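Local coordinates for insecticidal crystal protein Cry7Cal (Bacillus thuringiensis, PDB 5ZI1) that is an insecticidal toxin active against the locust Locusta migratoria manilensis, probably acting by binding gut receptors and opening pores in the cell membrane, at residues L86-A89 against L90-Y93; Q110-V113 against Y114-V118; V118-E121 against N122-F126; N149-L152 against F153-N157. One frame throughout, in Å; residues are numbered along the deposited sequence. Where two conformers were deposited one is given.

Contact 1 of 4, residues L86-A89 against L90-Y93; sequences LRNA and LEGY
The guanidinium of Arg87 meets the carboxylate of Glu91 at its edge, with Glu91 CD lying in the guanidinium plane. The two planes are turned 41° apart, and one oxygen does most of the work: Arg87 NH2 donates to Glu91 OE2 over a modelled 2.5 Å, a very short salt bridge whose exact length is doubtful. The same oxygen lies 3.2 Å from Arg87 CG, which a first torsion of 169° sets anti to the amide nitrogen; further out the arginine chain folds at chi3 (65°), bringing NH2 to Glu91 OE2 as well. Glu91 reaches across by the opposite means, staying extended beyond CG, which rests 3.2 Å from Arg87 O. Alongside it, pointing the same way, is the amide of Asn88; Asn88 OD1 and Glu91 OE1 are 3.5 Å apart, two acceptors that cannot bond each other, and Asn88 ND2 turns instead to Glu84 O.

Beneath the side chains, the backbone of helix 73-101 keeps its i to i+4 bonds, such as Glu91 N to Arg87 O at 2.9 Å. Leucine suits positions 86 and 90, which face the bundle: Leu86 packs on helix 107-127 and Leu90 on helices 33-47 and 141-165. Tyr93 adds a ring to that inner side and sends its hydroxyl to Asn157. The helix is thus amphipathic, part of the helical N-terminal domain of this three-domain toxin fragment. Glu91 OE2 also has a weak, long ion pair with Lys51, and two cationic neighbours would probably keep the carboxylate ionised.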
loop_
_atom_site.group_PDB
_atom_site.type_symbol
_atom_site.label_atom_id
_atom_site.label_comp_id
_atom_site.label_asym_id
_atom_site.label_seq_id
_atom_site.Cartn_x
_atom_site.Cartn_y
_atom_site.Cartn_z
ATOM N N LEU A 86 -2.352 -23.224 14.984
ATOM C CA LEU A 86 -1.922 -22.964 13.623
ATOM C C LEU A 86 -0.408 -22.919 13.522
ATOM O O LEU A 86 0.163 -23.446 12.562
ATOM C CB LEU A 86 -2.542 -21.666 13.116
ATOM C CG LEU A 86 -3.997 -21.873 12.694
ATOM C CD1 LEU A 86 -4.663 -20.529 12.462
ATOM C CD2 LEU A 86 -4.065 -22.777 11.429
ATOM N N ARG A 87 0.269 -22.319 14.510
ATOM C CA ARG A 87 1.731 -22.313 14.463
ATOM C C ARG A 87 2.280 -23.733 14.464
ATOM O O ARG A 87 3.113 -24.092 13.622
ATOM C CB ARG A 87 2.331 -21.528 15.627
ATOM C CG ARG A 87 3.820 -21.780 15.703
ATOM C CD ARG A 87 4.499 -21.079 16.853
ATOM N NE ARG A 87 4.058 -21.559 18.153
ATOM C CZ ARG A 87 4.400 -22.729 18.675
ATOM N NH1 ARG A 87 3.950 -23.060 19.878
ATOM N NH2 ARG A 87 5.177 -23.566 17.994
ATOM N N ASN A 88 1.816 -24.565 15.399
ATOM C CA ASN A 88 2.329 -25.930 15.453
ATOM C C ASN A 88 1.947 -26.734 14.210
ATOM O O ASN A 88 2.681 -27.653 13.827
ATOM C CB ASN A 88 1.859 -26.628 16.734
ATOM C CG ASN A 88 2.701 -26.219 17.952
ATOM O OD1 ASN A 88 3.855 -26.654 18.103
ATOM N ND2 ASN A 88 2.143 -25.354 18.802
ATOM N N ALA A 89 0.828 -26.404 13.555
ATOM C CA ALA A 89 0.471 -27.207 12.392
ATOM C C ALA A 89 1.312 -26.798 11.195
ATOM O O ALA A 89 1.794 -27.657 10.446
ATOM C CB ALA A 89 -1.032 -27.104 12.087
ATOM N N LEU A 90 1.524 -25.499 11.014
ATOM C CA LEU A 90 2.457 -25.063 9.980
ATOM C C LEU A 90 3.855 -25.619 10.224
ATOM O O LEU A 90 4.505 -26.106 9.291
ATOM C CB LEU A 90 2.490 -23.543 9.907
ATOM C CG LEU A 90 1.214 -22.947 9.323
ATOM C CD1 LEU A 90 1.183 -21.446 9.573
ATOM C CD2 LEU A 90 1.131 -23.254 7.831
ATOM N N GLU A 91 4.341 -25.559 11.468
ATOM C CA GLU A 91 5.641 -26.153 11.769
ATOM C C GLU A 91 5.680 -27.600 11.309
ATOM O O GLU A 91 6.592 -28.011 10.584
ATOM C CB GLU A 91 5.954 -26.078 13.264
ATOM C CG GLU A 91 6.247 -24.695 13.802
ATOM C CD GLU A 91 6.400 -24.662 15.340
ATOM O OE1 GLU A 91 6.431 -25.748 15.980
ATOM O OE2 GLU A 91 6.480 -23.544 15.904
ATOM N N GLY A 92 4.674 -28.380 11.707
ATOM C CA GLY A 92 4.605 -29.773 11.295
ATOM C C GLY A 92 4.469 -29.948 9.796
ATOM O O GLY A 92 4.966 -30.931 9.237
ATOM N N TYR A 93 3.802 -29.009 9.121
ATOM C CA TYR A 93 3.679 -29.128 7.673
ATOM C C TYR A 93 5.014 -28.843 6.981
ATOM O O TYR A 93 5.457 -29.626 6.126
ATOM C CB TYR A 93 2.566 -28.210 7.143
ATOM C CG TYR A 93 2.585 -28.101 5.630
ATOM C CD1 TYR A 93 2.031 -29.095 4.823
ATOM C CD2 TYR A 93 3.202 -27.020 5.007
ATOM C CE1 TYR A 93 2.077 -28.991 3.426
ATOM C CE2 TYR A 93 3.243 -26.902 3.640
ATOM C CZ TYR A 93 2.692 -27.881 2.844
ATOM O OH TYR A 93 2.774 -27.723 1.470
#

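Contact 2 of 4, residues Q110-V113 against Y114-V118; sequences QLLV and YERFV
Leu112 and Arg116 lie one helical turn apart and meet where the arginine's CG lies against the leucine's carbonyl oxygen, with only a loose approach between side chains. Arg116 CG sits 3.2 Å from Leu112 O, placed there by a first torsion that sets it anti to the carbonyl carbon (chi1 -53°); the chain then bends at chi2, and Arg116 NH2 ends 4.3 Å from Leu112 CD2. Other CB atoms rest against carbonyls of the previous turn, as where Tyr114 CB lies 3.4 Å from Leu111 O and Phe117 CB 3.4 Å from Val113 O. Over one face of the Tyr114 ring, toward the rim, comes Val118 CG1, 3.8 Å above the plane.

The hydrogen bonds between the segments are those of the helix backbone, from Tyr114 N to Gln110 O (3.1 Å) through to Phe117 N and Val113 O (2.9 Å). Among charged groups, Arg116 NH1 and Glu115 OE1 form a salt bridge, doubtful since Glu115 has two conformers.

Residue types follow the sides of helix 107-127, a member of the helical bundle of the toxin's N-terminal domain. Val113, compact, and Phe117, broad and flat, are both apolar and face helices 73-101 and 141-165, touching Tyr93, Trp165 and Leu154, while Phe117 also meets Phe175 edge-to-face. Gln110 bonds Arg104 O, and Tyr114, aromatic yet polar at its tip, hydrogen-bonds through OH to Glu171 of helix 169-202.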
loop_
_atom_site.group_PDB
_atom_site.type_symbol
_atom_site.label_atom_id
_atom_site.label_comp_id
_atom_site.label_asym_id
_atom_site.label_seq_id
_atom_site.Cartn_x
_atom_site.Cartn_y
_atom_site.Cartn_z
ATOM N N GLN A 110 5.535 -39.005 0.924
ATOM C CA GLN A 110 4.433 -38.370 0.208
ATOM C C GLN A 110 3.148 -38.443 1.019
ATOM O O GLN A 110 2.423 -37.452 1.148
ATOM C CB GLN A 110 4.228 -39.034 -1.148
ATOM C CG GLN A 110 5.299 -38.737 -2.144
ATOM C CD GLN A 110 5.323 -39.763 -3.229
ATOM O OE1 GLN A 110 4.280 -40.128 -3.776
ATOM N NE2 GLN A 110 6.509 -40.273 -3.527
ATOM N N LEU A 111 2.834 -39.620 1.554
ATOM C CA LEU A 111 1.657 -39.720 2.403
ATOM C C LEU A 111 1.715 -38.697 3.518
ATOM O O LEU A 111 0.758 -37.943 3.712
ATOM C CB LEU A 111 1.524 -41.125 2.977
ATOM C CG LEU A 111 0.738 -42.105 2.110
ATOM C CD1 LEU A 111 0.974 -41.915 0.606
ATOM C CD2 LEU A 111 1.058 -43.526 2.527
ATOM N N LEU A 112 2.881 -38.585 4.186
ATOM C CA LEU A 112 3.004 -37.777 5.398
ATOM C C LEU A 112 2.788 -36.298 5.123
ATOM O O LEU A 112 2.157 -35.606 5.925
ATOM C CB LEU A 112 4.369 -37.995 6.057
ATOM C CG LEU A 112 4.447 -39.261 6.910
ATOM C CD1 LEU A 112 5.897 -39.590 7.196
ATOM C CD2 LEU A 112 3.659 -39.093 8.210
ATOM N N VAL A 113 3.291 -35.786 4.000
ATOM C CA VAL A 113 3.112 -34.359 3.773
ATOM C C VAL A 113 1.698 -34.071 3.284
ATOM O O VAL A 113 1.125 -33.039 3.656
ATOM C CB VAL A 113 4.198 -33.793 2.832
ATOM C CG1 VAL A 113 4.154 -34.453 1.449
ATOM C CG2 VAL A 113 4.067 -32.287 2.731
ATOM N N TYR A 114 1.102 -34.990 2.511
ATOM C CA TYR A 114 -0.316 -34.881 2.173
ATOM C C TYR A 114 -1.185 -34.772 3.418
ATOM O O TYR A 114 -2.073 -33.903 3.480
ATOM C CB TYR A 114 -0.775 -36.052 1.320
ATOM C CG TYR A 114 -2.281 -36.081 1.094
ATOM C CD1 TYR A 114 -2.838 -35.436 0.005
ATOM C CD2 TYR A 114 -3.139 -36.748 1.951
ATOM C CE1 TYR A 114 -4.193 -35.429 -0.213
ATOM C CE2 TYR A 114 -4.502 -36.750 1.735
ATOM C CZ TYR A 114 -5.025 -36.103 0.644
ATOM O OH TYR A 114 -6.389 -36.116 0.406
ATOM N N GLU A 115 -0.968 -35.648 4.409
ATOM C CA GLU A 115 -1.769 -35.617 5.630
ATOM C C GLU A 115 -1.619 -34.325 6.402
ATOM O O GLU A 115 -2.609 -33.795 6.887
ATOM C CB GLU A 115 -1.340 -36.786 6.500
ATOM C CG GLU A 115 -2.239 -37.023 7.710
ATOM C CD GLU A 115 -1.489 -36.907 9.016
ATOM O OE1 GLU A 115 -1.339 -35.765 9.493
ATOM O OE2 GLU A 115 -1.049 -37.947 9.554
ATOM N N ARG A 116 -0.375 -33.858 6.619
ATOM C CA ARG A 116 -0.182 -32.580 7.295
ATOM C C ARG A 116 -0.822 -31.440 6.528
ATOM O O ARG A 116 -1.318 -30.489 7.147
ATOM C CB ARG A 116 1.296 -32.280 7.530
ATOM C CG ARG A 116 2.017 -33.400 8.227
ATOM C CD ARG A 116 2.004 -33.179 9.735
ATOM N NE ARG A 116 2.773 -34.236 10.386
ATOM C CZ ARG A 116 2.260 -35.387 10.809
ATOM N NH1 ARG A 116 0.952 -35.628 10.672
ATOM N NH2 ARG A 116 3.052 -36.285 11.364
ATOM N N PHE A 117 -0.848 -31.521 5.197
ATOM C CA PHE A 117 -1.449 -30.437 4.430
ATOM C C PHE A 117 -2.949 -30.345 4.690
ATOM O O PHE A 117 -3.461 -29.286 5.070
ATOM C CB PHE A 117 -1.177 -30.606 2.935
ATOM C CG PHE A 117 -1.953 -29.627 2.095
ATOM C CD1 PHE A 117 -1.462 -28.351 1.878
ATOM C CD2 PHE A 117 -3.202 -29.949 1.588
ATOM C CE1 PHE A 117 -2.187 -27.428 1.135
ATOM C CE2 PHE A 117 -3.943 -29.035 0.846
ATOM C CZ PHE A 117 -3.434 -27.775 0.616
ATOM N N VAL A 118 -3.682 -31.443 4.472
ATOM C CA VAL A 118 -5.136 -31.350 4.607
ATOM C C VAL A 118 -5.518 -31.158 6.066
ATOM O O VAL A 118 -6.468 -30.425 6.371
ATOM C CB VAL A 118 -5.859 -32.560 3.972
ATOM C CG1 VAL A 118 -5.370 -32.810 2.539
ATOM C CG2 VAL A 118 -5.691 -33.797 4.805
#

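Contact 3 of 4, residues V118-E121 against N122-F126; sequences VSTE and NLFKF
An i to i+4 salt bridge on an amphipathic helix joins Glu121 to Lys125, one turn further along helix 107-127. Lys125 NZ reaches Glu121 OE1 at 2.7 Å, and Glu121 OE1 accepts with its syn lone pair, the one on the side of OE2. The two chains pass at a slant, and Lys125 CE lies close to both carboxylate oxygens, 3.1 Å from Glu121 OE1. Glutamate gets there by a bend at chi2 (-81°), which turns the carboxylate toward the side chain of Lys125; lysine supplies the length and turns at chi4. Lys125 NZ also has a weak bond to Asn122 OD1 at 3.5 Å. The other glutamate oxygen, OE2, serves His151 of helix 141-165, so this buried carboxylate ties a partly exposed lysine to the interior of the helical bundle that forms the toxin's N-terminal domain.

On the inner side, Thr120 and Phe124 lie side by side, with Thr120 CG2 4.1 Å from Phe124 CE2. Phe124 CD2 approaches Thr120 O to 3.4 Å, while the ring edge meets Glu121 CA. Threonine, small and polar, can sit against Tyr93 and Leu154 while its OG1 returns a hydrogen bond to Arg116 O. The large ring of Phe124 spans Leu86 and Leu150 and lies nearly parallel to the His151 ring.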
loop_
_atom_site.group_PDB
_atom_site.type_symbol
_atom_site.label_atom_id
_atom_site.label_comp_id
_atom_site.label_asym_id
_atom_site.label_seq_id
_atom_site.Cartn_x
_atom_site.Cartn_y
_atom_site.Cartn_z
ATOM N N VAL A 118 -3.682 -31.443 4.472
ATOM C CA VAL A 118 -5.136 -31.350 4.607
ATOM C C VAL A 118 -5.518 -31.158 6.066
ATOM O O VAL A 118 -6.468 -30.425 6.371
ATOM C CB VAL A 118 -5.859 -32.560 3.972
ATOM C CG1 VAL A 118 -5.370 -32.810 2.539
ATOM C CG2 VAL A 118 -5.691 -33.797 4.805
ATOM N N SER A 119 -4.765 -31.742 7.000
ATOM C CA SER A 119 -5.052 -31.450 8.400
ATOM C C SER A 119 -4.760 -29.993 8.734
ATOM O O SER A 119 -5.489 -29.389 9.527
ATOM C CB SER A 119 -4.282 -32.393 9.327
ATOM O OG SER A 119 -2.880 -32.240 9.181
ATOM N N THR A 120 -3.714 -29.398 8.137
ATOM C CA THR A 120 -3.411 -27.998 8.467
ATOM C C THR A 120 -4.405 -27.063 7.793
ATOM O O THR A 120 -4.830 -26.064 8.384
ATOM C CB THR A 120 -1.977 -27.624 8.066
ATOM O OG1 THR A 120 -1.042 -28.399 8.821
ATOM C CG2 THR A 120 -1.706 -26.158 8.349
ATOM N N GLU A 121 -4.809 -27.392 6.564
ATOM C CA GLU A 121 -5.759 -26.546 5.851
ATOM C C GLU A 121 -7.134 -26.597 6.505
ATOM O O GLU A 121 -7.851 -25.589 6.521
ATOM C CB GLU A 121 -5.812 -26.969 4.377
ATOM C CG GLU A 121 -6.427 -25.922 3.449
ATOM C CD GLU A 121 -7.961 -25.926 3.467
ATOM O OE1 GLU A 121 -8.544 -27.023 3.651
ATOM O OE2 GLU A 121 -8.574 -24.838 3.303
ATOM N N ASN A 122 -7.509 -27.754 7.067
ATOM C CA ASN A 122 -8.738 -27.830 7.840
ATOM C C ASN A 122 -8.657 -26.975 9.100
ATOM O O ASN A 122 -9.657 -26.363 9.489
ATOM C CB ASN A 122 -9.060 -29.291 8.176
ATOM C CG ASN A 122 -9.697 -30.060 6.984
ATOM O OD1 ASN A 122 -10.215 -29.462 6.038
ATOM N ND2 ASN A 122 -9.654 -31.382 7.046
ATOM N N LEU A 123 -7.478 -26.879 9.737
ATOM C CA LEU A 123 -7.369 -26.005 10.900
ATOM C C LEU A 123 -7.714 -24.569 10.533
ATOM O O LEU A 123 -8.421 -23.883 11.277
ATOM C CB LEU A 123 -5.974 -26.075 11.528
ATOM C CG LEU A 123 -5.874 -25.388 12.912
ATOM C CD1 LEU A 123 -7.024 -25.850 13.798
ATOM C CD2 LEU A 123 -4.557 -25.669 13.618
ATOM N N PHE A 124 -7.246 -24.100 9.380
ATOM C CA PHE A 124 -7.616 -22.753 8.957
ATOM C C PHE A 124 -9.130 -22.627 8.807
ATOM O O PHE A 124 -9.736 -21.687 9.328
ATOM C CB PHE A 124 -6.885 -22.384 7.658
ATOM C CG PHE A 124 -5.460 -21.888 7.871
ATOM C CD1 PHE A 124 -5.210 -20.574 8.227
ATOM C CD2 PHE A 124 -4.382 -22.744 7.713
ATOM C CE1 PHE A 124 -3.905 -20.116 8.419
ATOM C CE2 PHE A 124 -3.079 -22.305 7.892
ATOM C CZ PHE A 124 -2.837 -20.989 8.252
ATOM N N LYS A 125 -9.766 -23.585 8.122
ATOM C CA LYS A 125 -11.225 -23.558 8.023
ATOM C C LYS A 125 -11.858 -23.489 9.399
ATOM O O LYS A 125 -12.700 -22.623 9.664
ATOM C CB LYS A 125 -11.739 -24.772 7.274
ATOM C CG LYS A 125 -11.423 -24.767 5.822
ATOM C CD LYS A 125 -11.817 -26.110 5.217
ATOM C CE LYS A 125 -11.522 -26.136 3.731
ATOM N NZ LYS A 125 -11.171 -27.522 3.332
ATOM N N PHE A 126 -11.433 -24.367 10.304
ATOM C CA PHE A 126 -11.964 -24.341 11.665
ATOM C C PHE A 126 -11.598 -23.050 12.396
ATOM O O PHE A 126 -12.414 -22.514 13.156
ATOM C CB PHE A 126 -11.460 -25.559 12.445
ATOM C CG PHE A 126 -11.920 -25.600 13.875
ATOM C CD1 PHE A 126 -11.151 -25.027 14.884
ATOM C CD2 PHE A 126 -13.117 -26.194 14.215
ATOM C CE1 PHE A 126 -11.577 -25.061 16.202
ATOM C CE2 PHE A 126 -13.543 -26.233 15.535
ATOM C CZ PHE A 126 -12.774 -25.671 16.520
#

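Contact 4 of 4, residues N149-L152 against F153-N157; sequences NLHL and FLLKN
His151 extends its ring with CG anti to the amide nitrogen (chi1 -171°), and Leu155, one turn later, turns its CG beside its own amide nitrogen (chi1 -79°). These settings bring Leu155 CD1 over one face of the imidazole in a CH-pi contact, 3.9 Å from the ring centroid and 25° off the normal. The methyl is displaced toward the rim, nearest to His151 NE2 at 3.6 Å, and Leu155 CG stands 3.5 Å from His151 O. A branched leucine suits the place, since CD1 lies on the ring while CD2 meets Glu121; the side chain also touches Tyr182.

The backbone carries the usual helical bonds, among them Leu154 N to Leu150 O at 2.8 Å. Around this buried stretch of helix 141-165, Leu150 and Phe153 fit against helix 33-47, Leu154 against helix 107-127 and Leu152 against helix 169-202, so other helices surround it on several sides. Of the polar groups here, Asn149 bonds Tyr236, and Lys156 sends its amine to His30 O.

Histidine can be buried because both ring nitrogens have partners, ND1 with the Tyr186 hydroxyl and NE2 with Glu121. Those bonds and the leucine methyl over one face fix the ring's rotation, and the nearby carboxylate would probably favour a protonated imidazole.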
loop_
_atom_site.group_PDB
_atom_site.type_symbol
_atom_site.label_atom_id
_atom_site.label_comp_id
_atom_site.label_asym_id
_atom_site.label_seq_id
_atom_site.Cartn_x
_atom_site.Cartn_y
_atom_site.Cartn_z
ATOM N N ASN A 149 -4.107 -14.468 5.025
ATOM C CA ASN A 149 -2.995 -14.507 4.096
ATOM C C ASN A 149 -2.298 -15.859 4.122
ATOM O O ASN A 149 -2.001 -16.441 3.070
ATOM C CB ASN A 149 -2.012 -13.389 4.430
ATOM C CG ASN A 149 -0.878 -13.364 3.480
ATOM O OD1 ASN A 149 -1.060 -13.091 2.287
ATOM N ND2 ASN A 149 0.296 -13.705 3.967
ATOM N N LEU A 150 -2.025 -16.382 5.318
ATOM C CA LEU A 150 -1.356 -17.679 5.397
ATOM C C LEU A 150 -2.200 -18.781 4.768
ATOM O O LEU A 150 -1.664 -19.681 4.115
ATOM C CB LEU A 150 -1.040 -18.022 6.851
ATOM C CG LEU A 150 -0.040 -17.128 7.588
ATOM C CD1 LEU A 150 0.158 -17.659 8.994
ATOM C CD2 LEU A 150 1.287 -17.057 6.843
ATOM N N HIS A 151 -3.519 -18.734 4.965
ATOM C CA HIS A 151 -4.400 -19.773 4.434
ATOM C C HIS A 151 -4.342 -19.797 2.916
ATOM O O HIS A 151 -4.140 -20.851 2.307
ATOM C CB HIS A 151 -5.836 -19.529 4.919
ATOM C CG HIS A 151 -6.788 -20.647 4.605
ATOM N ND1 HIS A 151 -8.158 -20.488 4.645
ATOM C CD2 HIS A 151 -6.571 -21.939 4.260
ATOM C CE1 HIS A 151 -8.740 -21.633 4.334
ATOM N NE2 HIS A 151 -7.798 -22.531 4.105
ATOM N N LEU A 152 -4.491 -18.628 2.291
ATOM C CA LEU A 152 -4.440 -18.547 0.834
ATOM C C LEU A 152 -3.112 -19.060 0.300
ATOM O O LEU A 152 -3.069 -19.786 -0.712
ATOM C CB LEU A 152 -4.671 -17.102 0.390
ATOM C CG LEU A 152 -6.100 -16.663 0.684
ATOM C CD1 LEU A 152 -6.311 -15.220 0.305
ATOM C CD2 LEU A 152 -7.025 -17.575 -0.083
ATOM N N PHE A 153 -2.019 -18.698 0.979
ATOM C CA PHE A 153 -0.696 -19.132 0.566
ATOM C C PHE A 153 -0.519 -20.627 0.760
ATOM O O PHE A 153 0.072 -21.307 -0.093
ATOM C CB PHE A 153 0.367 -18.369 1.349
ATOM C CG PHE A 153 1.730 -18.951 1.212
ATOM C CD1 PHE A 153 2.371 -18.950 -0.018
ATOM C CD2 PHE A 153 2.364 -19.523 2.296
ATOM C CE1 PHE A 153 3.628 -19.499 -0.158
ATOM C CE2 PHE A 153 3.627 -20.069 2.158
ATOM C CZ PHE A 153 4.256 -20.059 0.931
ATOM N N LEU A 154 -0.999 -21.157 1.887
ATOM C CA LEU A 154 -0.972 -22.600 2.084
ATOM C C LEU A 154 -1.730 -23.326 0.970
ATOM O O LEU A 154 -1.307 -24.394 0.521
ATOM C CB LEU A 154 -1.562 -22.956 3.439
ATOM C CG LEU A 154 -1.610 -24.462 3.687
ATOM C CD1 LEU A 154 -0.216 -24.972 3.801
ATOM C CD2 LEU A 154 -2.455 -24.863 4.906
ATOM N N LEU A 155 -2.857 -22.765 0.520
ATOM C CA LEU A 155 -3.657 -23.449 -0.484
ATOM C C LEU A 155 -2.908 -23.523 -1.805
ATOM O O LEU A 155 -3.070 -24.493 -2.553
ATOM C CB LEU A 155 -5.015 -22.748 -0.643
ATOM C CG LEU A 155 -6.041 -23.091 0.450
ATOM C CD1 LEU A 155 -7.162 -22.061 0.588
ATOM C CD2 LEU A 155 -6.596 -24.496 0.160
ATOM N N LYS A 156 -2.052 -22.530 -2.079
ATOM C CA LYS A 156 -1.208 -22.580 -3.268
ATOM C C LYS A 156 -0.378 -23.857 -3.305
ATOM O O LYS A 156 -0.133 -24.414 -4.380
ATOM C CB LYS A 156 -0.296 -21.348 -3.316
ATOM C CG LYS A 156 0.678 -21.333 -4.490
ATOM C CD LYS A 156 1.483 -20.029 -4.545
ATOM C CE LYS A 156 2.605 -20.104 -5.573
ATOM N NZ LYS A 156 3.126 -18.766 -5.962
ATOM N N ASN A 157 0.063 -24.340 -2.140
ATOM C CA ASN A 157 0.918 -25.522 -2.122
ATOM C C ASN A 157 0.247 -26.718 -2.808
ATOM O O ASN A 157 0.920 -27.502 -3.486
ATOM C CB ASN A 157 1.317 -25.861 -0.685
ATOM C CG ASN A 157 2.385 -24.904 -0.115
ATOM O OD1 ASN A 157 3.242 -25.316 0.663
ATOM N ND2 ASN A 157 2.315 -23.629 -0.484
#

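The four contacts lie on three helices of one bundle, 73-101, 107-127 and 141-165. Contacts 2 and 3 are successive turns of helix 107-127 and share Val118, with centres 12 Å apart. Contact 1 flanks both: Tyr93 CE1 comes 3.7 Å from Phe117 CB of contact 2, and Leu86 CD2 3.5 Å from Leu123 CG of contact 3. Contact 4, the most buried, is joined to contacts 1 and 3 by probable hydrogen bonds: Tyr93 OH to Asn157 OD1 at 2.6 Å from contact 1, and Glu121 OE2 to His151 NE2 at 2.6 Å from contact 3, whose centre is 11 Å away. Contact 2 reaches it through Phe117, which packs against Leu154.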